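Local structure of cyclase (Streptomyces sp. R1128, 3TFZ) at residues Phe99-Asp102 and Ala103-Gln107; Arg135-Leu138 and Glu139-Glu143; Ile42-Gly46 and Gln47-Val51. The protein probably catalyses cyclisation and aromatisation of a poly-beta-ketone intermediate in the R1128 polyketide pathway. All blocks are in the same frame, centred on the assembly; numbering follows the deposited sequence.

Interaction 1: residues Phe99-Asp102 and Ala103-Gln107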
loop_
_atom_site.group_PDB
_atom_site.type_symbol
_atom_site.label_atom_id
_atom_site.label_comp_id
_atom_site.label_asym_id
_atom_site.label_seq_id
_atom_site.Cartn_x
_atom_site.Cartn_y
_atom_site.Cartn_z
ATOM N N PHE A 99 -7.804 -3.780 -8.357
ATOM C CA PHE A 99 -9.146 -4.010 -7.927
ATOM C C PHE A 99 -10.044 -2.842 -8.400
ATOM O O PHE A 99 -9.638 -1.694 -8.355
ATOM C CB PHE A 99 -9.176 -4.090 -6.433
ATOM C CG PHE A 99 -8.311 -5.220 -5.848
ATOM C CD1 PHE A 99 -8.868 -6.429 -5.560
ATOM C CD2 PHE A 99 -6.998 -4.988 -5.425
ATOM C CE1 PHE A 99 -8.096 -7.423 -5.025
ATOM C CE2 PHE A 99 -6.285 -5.912 -4.891
ATOM C CZ PHE A 99 -6.851 -7.182 -4.659
ATOM N N THR A 100 -11.225 -3.156 -8.955
ATOM C CA THR A 100 -12.288 -2.186 -9.105
ATOM C C THR A 100 -12.680 -1.591 -7.732
ATOM O O THR A 100 -13.131 -2.354 -6.786
ATOM C CB THR A 100 -13.520 -2.905 -9.698
ATOM O OG1 THR A 100 -13.189 -3.265 -11.044
ATOM C CG2 THR A 100 -14.634 -2.017 -9.728
ATOM N N LEU A 101 -12.495 -0.270 -7.606
ATOM C CA LEU A 101 -12.920 0.470 -6.443
ATOM C C LEU A 101 -14.282 1.085 -6.816
ATOM O O LEU A 101 -15.308 0.870 -6.141
ATOM C CB LEU A 101 -11.852 1.523 -6.091
ATOM C CG LEU A 101 -12.105 2.474 -4.894
ATOM C CD1 LEU A 101 -12.466 1.776 -3.551
ATOM C CD2 LEU A 101 -10.895 3.303 -4.700
ATOM N N ASP A 102 -14.339 1.815 -7.922
ATOM C CA ASP A 102 -15.609 2.007 -8.543
ATOM C C ASP A 102 -15.412 2.049 -10.062
ATOM O O ASP A 102 -14.346 1.679 -10.559
ATOM C CB ASP A 102 -16.299 3.235 -7.923
ATOM C CG ASP A 102 -15.540 4.536 -8.184
ATOM O OD1 ASP A 102 -15.438 5.440 -7.312
ATOM O OD2 ASP A 102 -15.015 4.636 -9.295
ATOM N N ALA A 103 -16.388 2.572 -10.779
ATOM C CA ALA A 103 -16.352 2.705 -12.257
ATOM C C ALA A 103 -15.163 3.549 -12.761
ATOM O O ALA A 103 -14.603 3.335 -13.847
ATOM C CB ALA A 103 -17.694 3.238 -12.806
ATOM N N GLU A 104 -14.690 4.436 -11.930
ATOM C CA GLU A 104 -13.645 5.307 -12.348
ATOM C C GLU A 104 -12.402 5.124 -11.638
ATOM O O GLU A 104 -11.517 5.858 -11.962
ATOM C CB GLU A 104 -14.043 6.756 -12.057
ATOM C CG GLU A 104 -15.182 7.234 -12.961
ATOM C CD GLU A 104 -15.754 8.531 -12.458
ATOM O OE1 GLU A 104 -16.831 8.953 -12.949
ATOM O OE2 GLU A 104 -15.117 9.118 -11.554
ATOM N N ARG A 105 -12.355 4.334 -10.563
ATOM C CA ARG A 105 -11.143 4.244 -9.752
ATOM C C ARG A 105 -10.731 2.830 -9.539
ATOM O O ARG A 105 -11.572 1.936 -9.596
ATOM C CB ARG A 105 -11.260 4.962 -8.419
ATOM C CG ARG A 105 -11.637 6.421 -8.589
ATOM C CD ARG A 105 -11.818 7.032 -7.201
ATOM N NE ARG A 105 -12.985 6.493 -6.515
ATOM C CZ ARG A 105 -13.100 6.485 -5.190
ATOM N NH1 ARG A 105 -12.088 6.930 -4.445
ATOM N NH2 ARG A 105 -14.185 5.962 -4.622
ATOM N N THR A 106 -9.418 2.618 -9.351
ATOM C CA THR A 106 -8.889 1.271 -9.277
ATOM C C THR A 106 -7.941 1.313 -8.091
ATOM O O THR A 106 -7.143 2.200 -7.965
ATOM C CB THR A 106 -8.095 0.970 -10.588
ATOM O OG1 THR A 106 -8.954 0.999 -11.681
ATOM C CG2 THR A 106 -7.403 -0.367 -10.656
ATOM N N GLN A 107 -7.968 0.304 -7.242
ATOM C CA GLN A 107 -6.898 0.119 -6.265
ATOM C C GLN A 107 -5.773 -0.725 -6.944
ATOM O O GLN A 107 -6.024 -1.828 -7.456
ATOM C CB GLN A 107 -7.450 -0.643 -5.056
ATOM C CG GLN A 107 -6.556 -0.657 -3.776
ATOM C CD GLN A 107 -6.566 0.665 -3.099
ATOM O OE1 GLN A 107 -7.604 1.194 -2.701
ATOM N NE2 GLN A 107 -5.392 1.241 -2.962
HETATM O O HOH W 1 -12.234 0.347 -11.881
#
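Arg105 reaches across the end of a beta hairpin to Asp102 and meets it with two nitrogens, NE and NH2, both directed at one carboxylate oxygen. Arg105 NE lies 2.8 Å from Asp102 OD1 and Arg105 NH2 3.0 Å from the same atom. OD1 lies in the guanidinium plane, yet the nitrogens approach from above the carboxylate plane, and the two planes are 42° apart. A bend at chi3 (-68°) turns the guanidinium across to Asp102, with Leu101 CD2 over the centre of one face, 3.8 Å from Arg105 NH1. The second carboxylate oxygen holds the turn itself: Glu104 N donates to Asp102 OD2 at 2.7 Å, nearly along the C-O axis. A lysine in place of Arg105 has no second nitrogen to share OD1 and no flat face for Leu101 CD2, and would probably leave the Asp102 carboxylate freer to turn.

The packed end is the ladder, where Phe99 and Gln107 form a hydrogen-bonded pair with Phe99 N 2.8 Å from Gln107 O. A classic beta bulge sets Leu101 and Asp102 opposite the single residue Arg105, and both their amides reach Arg105 O from the same side of its plane. By contrast, Ala103 and Glu104 at the turn are exposed, and a water donates to Asp102 O at 2.8 Å.

In the dimer, Phe99 meets Phe99 of the second subunit, and Gln107 bonds Arg97 of that subunit. The hairpin joins strands 89-100 and 105-116; Thr106 OG1 bonds Ala15 O and Thr106 rests on helix 17-25, while Leu101 touches Thr12 of strand 5-13.

Interaction 2: residues Arg135-Leu138 and Glu139-Glu143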
loop_
_atom_site.group_PDB
_atom_site.type_symbol
_atom_site.label_atom_id
_atom_site.label_comp_id
_atom_site.label_asym_id
_atom_site.label_seq_id
_atom_site.Cartn_x
_atom_site.Cartn_y
_atom_site.Cartn_z
ATOM N N ARG A 135 21.333 -7.502 2.556
ATOM C CA ARG A 135 19.961 -7.329 3.041
ATOM C C ARG A 135 19.435 -5.955 3.085
ATOM O O ARG A 135 18.276 -5.671 2.757
ATOM C CB ARG A 135 19.858 -7.802 4.490
ATOM C CG ARG A 135 19.583 -9.282 4.607
ATOM C CD ARG A 135 19.635 -9.620 6.088
ATOM N NE ARG A 135 19.992 -10.980 6.010
ATOM C CZ ARG A 135 20.998 -11.609 6.572
ATOM N NH1 ARG A 135 21.757 -11.096 7.524
ATOM N NH2 ARG A 135 21.103 -12.867 6.206
ATOM N N GLU A 136 20.299 -5.123 3.606
ATOM C CA GLU A 136 20.048 -3.736 3.841
ATOM C C GLU A 136 19.921 -3.064 2.500
ATOM O O GLU A 136 19.003 -2.320 2.318
ATOM C CB GLU A 136 21.203 -3.190 4.666
ATOM C CG GLU A 136 21.192 -1.738 4.830
ATOM C CD GLU A 136 20.428 -1.379 6.081
ATOM O OE1 GLU A 136 20.455 -2.270 6.937
ATOM O OE2 GLU A 136 19.835 -0.263 6.206
ATOM N N MET A 137 20.831 -3.341 1.565
ATOM C CA MET A 137 20.752 -2.793 0.232
ATOM C C MET A 137 19.474 -3.239 -0.581
ATOM O O MET A 137 18.844 -2.447 -1.278
ATOM C CB MET A 137 22.009 -3.205 -0.545
ATOM C CG MET A 137 21.838 -2.961 -2.013
ATOM S SD MET A 137 23.287 -3.000 -3.020
ATOM C CE MET A 137 22.458 -2.770 -4.637
ATOM N N LEU A 138 19.136 -4.530 -0.502
ATOM C CA LEU A 138 17.902 -5.056 -1.113
ATOM C C LEU A 138 16.644 -4.497 -0.523
ATOM O O LEU A 138 15.774 -4.215 -1.263
ATOM C CB LEU A 138 17.822 -6.583 -1.013
ATOM C CG LEU A 138 17.447 -7.465 -2.237
ATOM C CD1 LEU A 138 16.772 -8.684 -1.844
ATOM C CD2 LEU A 138 16.768 -6.854 -3.388
ATOM N N GLU A 139 16.501 -4.341 0.788
ATOM C CA GLU A 139 15.292 -3.590 1.262
ATOM C C GLU A 139 15.155 -2.208 0.634
ATOM O O GLU A 139 14.020 -1.851 0.290
ATOM C CB GLU A 139 15.203 -3.322 2.792
ATOM C CG GLU A 139 15.322 -4.468 3.648
ATOM C CD GLU A 139 14.078 -5.271 3.914
ATOM O OE1 GLU A 139 12.898 -4.748 3.950
ATOM O OE2 GLU A 139 14.331 -6.479 4.190
ATOM N N ALA A 140 16.278 -1.451 0.520
ATOM C CA ALA A 140 16.247 -0.070 0.056
ATOM C C ALA A 140 15.762 -0.004 -1.402
ATOM O O ALA A 140 15.033 0.921 -1.796
ATOM C CB ALA A 140 17.598 0.627 0.220
ATOM N N VAL A 141 16.114 -1.015 -2.153
ATOM C CA VAL A 141 16.021 -1.018 -3.601
ATOM C C VAL A 141 14.572 -1.539 -3.926
ATOM O O VAL A 141 13.878 -1.037 -4.806
ATOM C CB VAL A 141 17.162 -1.995 -4.154
ATOM C CG1 VAL A 141 16.596 -2.914 -5.319
ATOM C CG2 VAL A 141 18.526 -1.207 -4.426
ATOM N N VAL A 142 14.120 -2.521 -3.177
ATOM C CA VAL A 142 12.759 -2.959 -3.342
ATOM C C VAL A 142 11.750 -1.847 -2.978
ATOM O O VAL A 142 10.831 -1.572 -3.757
ATOM C CB VAL A 142 12.489 -4.202 -2.476
ATOM C CG1 VAL A 142 10.938 -4.415 -2.383
ATOM C CG2 VAL A 142 13.229 -5.367 -3.024
ATOM N N GLU A 143 11.988 -1.191 -1.824
ATOM C CA GLU A 143 11.202 -0.088 -1.340
ATOM C C GLU A 143 11.179 1.075 -2.365
ATOM O O GLU A 143 10.086 1.573 -2.746
ATOM C CB GLU A 143 11.711 0.361 0.047
ATOM C CG GLU A 143 11.212 1.739 0.476
ATOM C CD GLU A 143 9.697 1.752 0.782
ATOM O OE1 GLU A 143 9.153 0.649 0.988
ATOM O OE2 GLU A 143 9.058 2.849 0.834
HETATM O O HOH W 2 16.634 -7.891 2.598
#
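Leu138 and Val142, one turn apart on the long C-terminal helix 131-164 of the helix-grip fold, make the apolar centre: Leu138 CD2 lies 3.9 Å from Val142 CG2, the two side chains slanting across each other. Both are buried against the sheet, Leu138 on Val89, Met92 and Phe114, Val142 on His112, Met92 and Phe114. With CG2 beside its own backbone N (CG1 anti to that N, chi1 165°), Val142 also rests this methyl on the carbonyl of Leu138; Leu138 O accepts a nearly straight bond from Val142 N at 3.0 Å.

Next round the helix, Met137 CE reaches along to Val141 CG2 at 4.2 Å, and Met137 also packs on Ile88 and Leu129. A buffer molecule, cyclohexylpropylsulfonic acid, lies about 4 Å from the side chain of Val141, which may mark a pocket.

The polar edge is Glu139, whose amide donates to Arg135 O in a helical bond with an N-H...O angle of 171°. Its OE2 forms a salt bridge with Arg5. A water bridges this edge, donating to Arg135 O at 2.8 Å and to Glu139 OE2 at 3.1 Å.

Interaction 3: residues Ile42-Gly46 and Gln47-Val51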
loop_
_atom_site.group_PDB
_atom_site.type_symbol
_atom_site.label_atom_id
_atom_site.label_comp_id
_atom_site.label_asym_id
_atom_site.label_seq_id
_atom_site.Cartn_x
_atom_site.Cartn_y
_atom_site.Cartn_z
ATOM N N ILE A 42 11.351 -9.192 -25.293
ATOM C CA ILE A 42 10.464 -10.315 -25.113
ATOM C C ILE A 42 11.170 -11.495 -25.579
ATOM O O ILE A 42 11.550 -11.595 -26.739
ATOM C CB ILE A 42 9.087 -10.142 -25.805
ATOM C CG1 ILE A 42 8.305 -8.956 -25.151
ATOM C CG2 ILE A 42 8.232 -11.354 -25.615
ATOM C CD1 ILE A 42 6.888 -8.673 -25.785
ATOM N N LEU A 43 11.367 -12.451 -24.689
ATOM C CA LEU A 43 12.091 -13.663 -25.105
ATOM C C LEU A 43 11.132 -14.770 -25.520
ATOM O O LEU A 43 11.457 -15.628 -26.362
ATOM C CB LEU A 43 13.034 -14.129 -23.974
ATOM C CG LEU A 43 14.511 -13.759 -23.614
ATOM C CD1 LEU A 43 15.187 -12.562 -24.327
ATOM C CD2 LEU A 43 14.664 -13.703 -22.113
ATOM N N GLU A 44 9.948 -14.763 -24.933
ATOM C CA GLU A 44 8.979 -15.862 -25.065
ATOM C C GLU A 44 7.635 -15.281 -24.685
ATOM O O GLU A 44 7.535 -14.474 -23.780
ATOM C CB GLU A 44 9.424 -17.061 -24.207
ATOM C CG GLU A 44 8.891 -18.499 -24.486
ATOM C CD GLU A 44 8.959 -19.406 -23.149
ATOM O OE1 GLU A 44 9.975 -19.306 -22.418
ATOM O OE2 GLU A 44 8.019 -20.190 -22.787
ATOM N N GLU A 45 6.618 -15.651 -25.421
ATOM C CA GLU A 45 5.299 -15.063 -25.364
ATOM C C GLU A 45 4.239 -16.004 -25.963
ATOM O O GLU A 45 4.405 -16.528 -27.016
ATOM C CB GLU A 45 5.239 -13.747 -26.139
ATOM C CG GLU A 45 4.573 -12.682 -25.274
ATOM C CD GLU A 45 3.994 -11.541 -26.088
ATOM O OE1 GLU A 45 4.451 -11.355 -27.289
ATOM O OE2 GLU A 45 3.063 -10.888 -25.507
ATOM N N GLY A 46 3.124 -16.146 -25.265
ATOM C CA GLY A 46 2.106 -17.051 -25.621
ATOM C C GLY A 46 0.882 -16.580 -24.889
ATOM O O GLY A 46 0.888 -15.543 -24.203
ATOM N N GLN A 47 -0.191 -17.350 -25.054
ATOM C CA GLN A 47 -1.477 -17.054 -24.442
ATOM C C GLN A 47 -1.385 -17.143 -22.928
ATOM O O GLN A 47 -1.261 -18.227 -22.358
ATOM C CB GLN A 47 -2.550 -18.012 -24.960
ATOM C CG GLN A 47 -2.108 -19.465 -25.023
ATOM C CD GLN A 47 -1.146 -19.733 -26.164
ATOM O OE1 GLN A 47 -0.405 -20.714 -26.149
ATOM N NE2 GLN A 47 -1.154 -18.856 -27.162
ATOM N N GLY A 48 -1.447 -15.985 -22.284
ATOM C CA GLY A 48 -1.352 -15.894 -20.821
ATOM C C GLY A 48 0.012 -15.744 -20.115
ATOM O O GLY A 48 0.098 -15.766 -18.872
ATOM N N TYR A 49 1.091 -15.669 -20.870
ATOM C CA TYR A 49 2.419 -15.600 -20.285
ATOM C C TYR A 49 3.362 -14.790 -21.204
ATOM O O TYR A 49 3.183 -14.793 -22.426
ATOM C CB TYR A 49 2.956 -17.048 -19.979
ATOM C CG TYR A 49 3.491 -17.787 -21.231
ATOM C CD1 TYR A 49 2.627 -18.472 -22.086
ATOM C CD2 TYR A 49 4.857 -17.782 -21.543
ATOM C CE1 TYR A 49 3.118 -19.134 -23.169
ATOM C CE2 TYR A 49 5.339 -18.433 -22.619
ATOM C CZ TYR A 49 4.476 -19.093 -23.442
ATOM O OH TYR A 49 4.975 -19.747 -24.568
ATOM N N GLN A 50 4.325 -14.097 -20.608
ATOM C CA GLN A 50 5.430 -13.417 -21.256
ATOM C C GLN A 50 6.720 -13.708 -20.449
ATOM O O GLN A 50 6.727 -13.603 -19.220
ATOM C CB GLN A 50 5.265 -11.892 -21.157
ATOM C CG GLN A 50 4.206 -11.266 -22.034
ATOM C CD GLN A 50 3.744 -9.949 -21.530
ATOM O OE1 GLN A 50 4.107 -9.578 -20.403
ATOM N NE2 GLN A 50 2.932 -9.204 -22.347
ATOM N N VAL A 51 7.807 -14.075 -21.148
ATOM C CA VAL A 51 9.109 -14.087 -20.522
ATOM C C VAL A 51 9.882 -12.904 -21.093
ATOM O O VAL A 51 10.006 -12.697 -22.329
ATOM C CB VAL A 51 9.888 -15.446 -20.699
ATOM C CG1 VAL A 51 11.234 -15.435 -19.932
ATOM C CG2 VAL A 51 9.062 -16.622 -20.256
#
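A tight beta hairpin, closed by a type II turn from Gly46 to Tyr49, links strands 37-46 and 49-58, whose short segments run antiparallel at 173°. At its closed end Gly46 N donates to Tyr49 O at 3.1 Å, while the return bond from Tyr49 N to Gly46 O is weak. Farther along, Val51 N meets Glu44 O at 2.7 Å. The pairing then slips by one residue at a classic beta bulge, with two successive amides turned to Val51 O: Leu43 N donates to Val51 O at 2.7 Å, and Glu44 N adds a weaker bond to the same oxygen.

Tyr49 leans over the glycine. Its CG stands between the backbone N and the carbonyl carbon (chi1 79°), which folds the ring back across the hairpin, with Gly46 N over one face toward the rim. Tyr49 CE1 comes to 3.4 Å from Gly46 CA, where any side-chain carbon on Gly46 would run into the ring. Gly48, at the third position of the turn, has a positive phi, which suits a residue without a side chain.

On the face shared with Tyr49 and Val51, the extended Glu44 chain crosses both residues at a slant. Glu44 OE2 lies 3.2 Å from Tyr49 CE2, with carboxylate and ring planes 67° apart, and its OE1 rests against Val51 CG2. On the other face, Glu45 and Gln50 lie side by side, CG to CG 3.6 Å.

Strand 37-46 is an outer strand of the sheet within the chain, and strand 61-72 flanks the hairpin beyond 49-58. There Tyr49 packs on Arg68 and Asp70, and Gln50 OE1 accepts from Arg69, while Gln50 NE2 reaches Ala25 O at the end of helix 17-25.

How the interactions relate
Interactions 1 and 3 are both hairpin ends of the one antiparallel sheet, each with a classic beta bulge, whereas interaction 2 lies on the long helix that this sheet grips. None touches another: the centres of the contacts are about 30 Å apart for interactions 1 and 2, about 27 Å for 1 and 3, and about 28 Å for 2 and 3. Interactions 2 and 3 lie on opposite sides of the chain's centre. Strand 105-116 ties the first two, since it starts at interaction 1 and carries Phe114 and His112 under the helix. Interaction 1 faces the second subunit; the cyclohexylpropylsulfonic acid lies by Val141 of interaction 2.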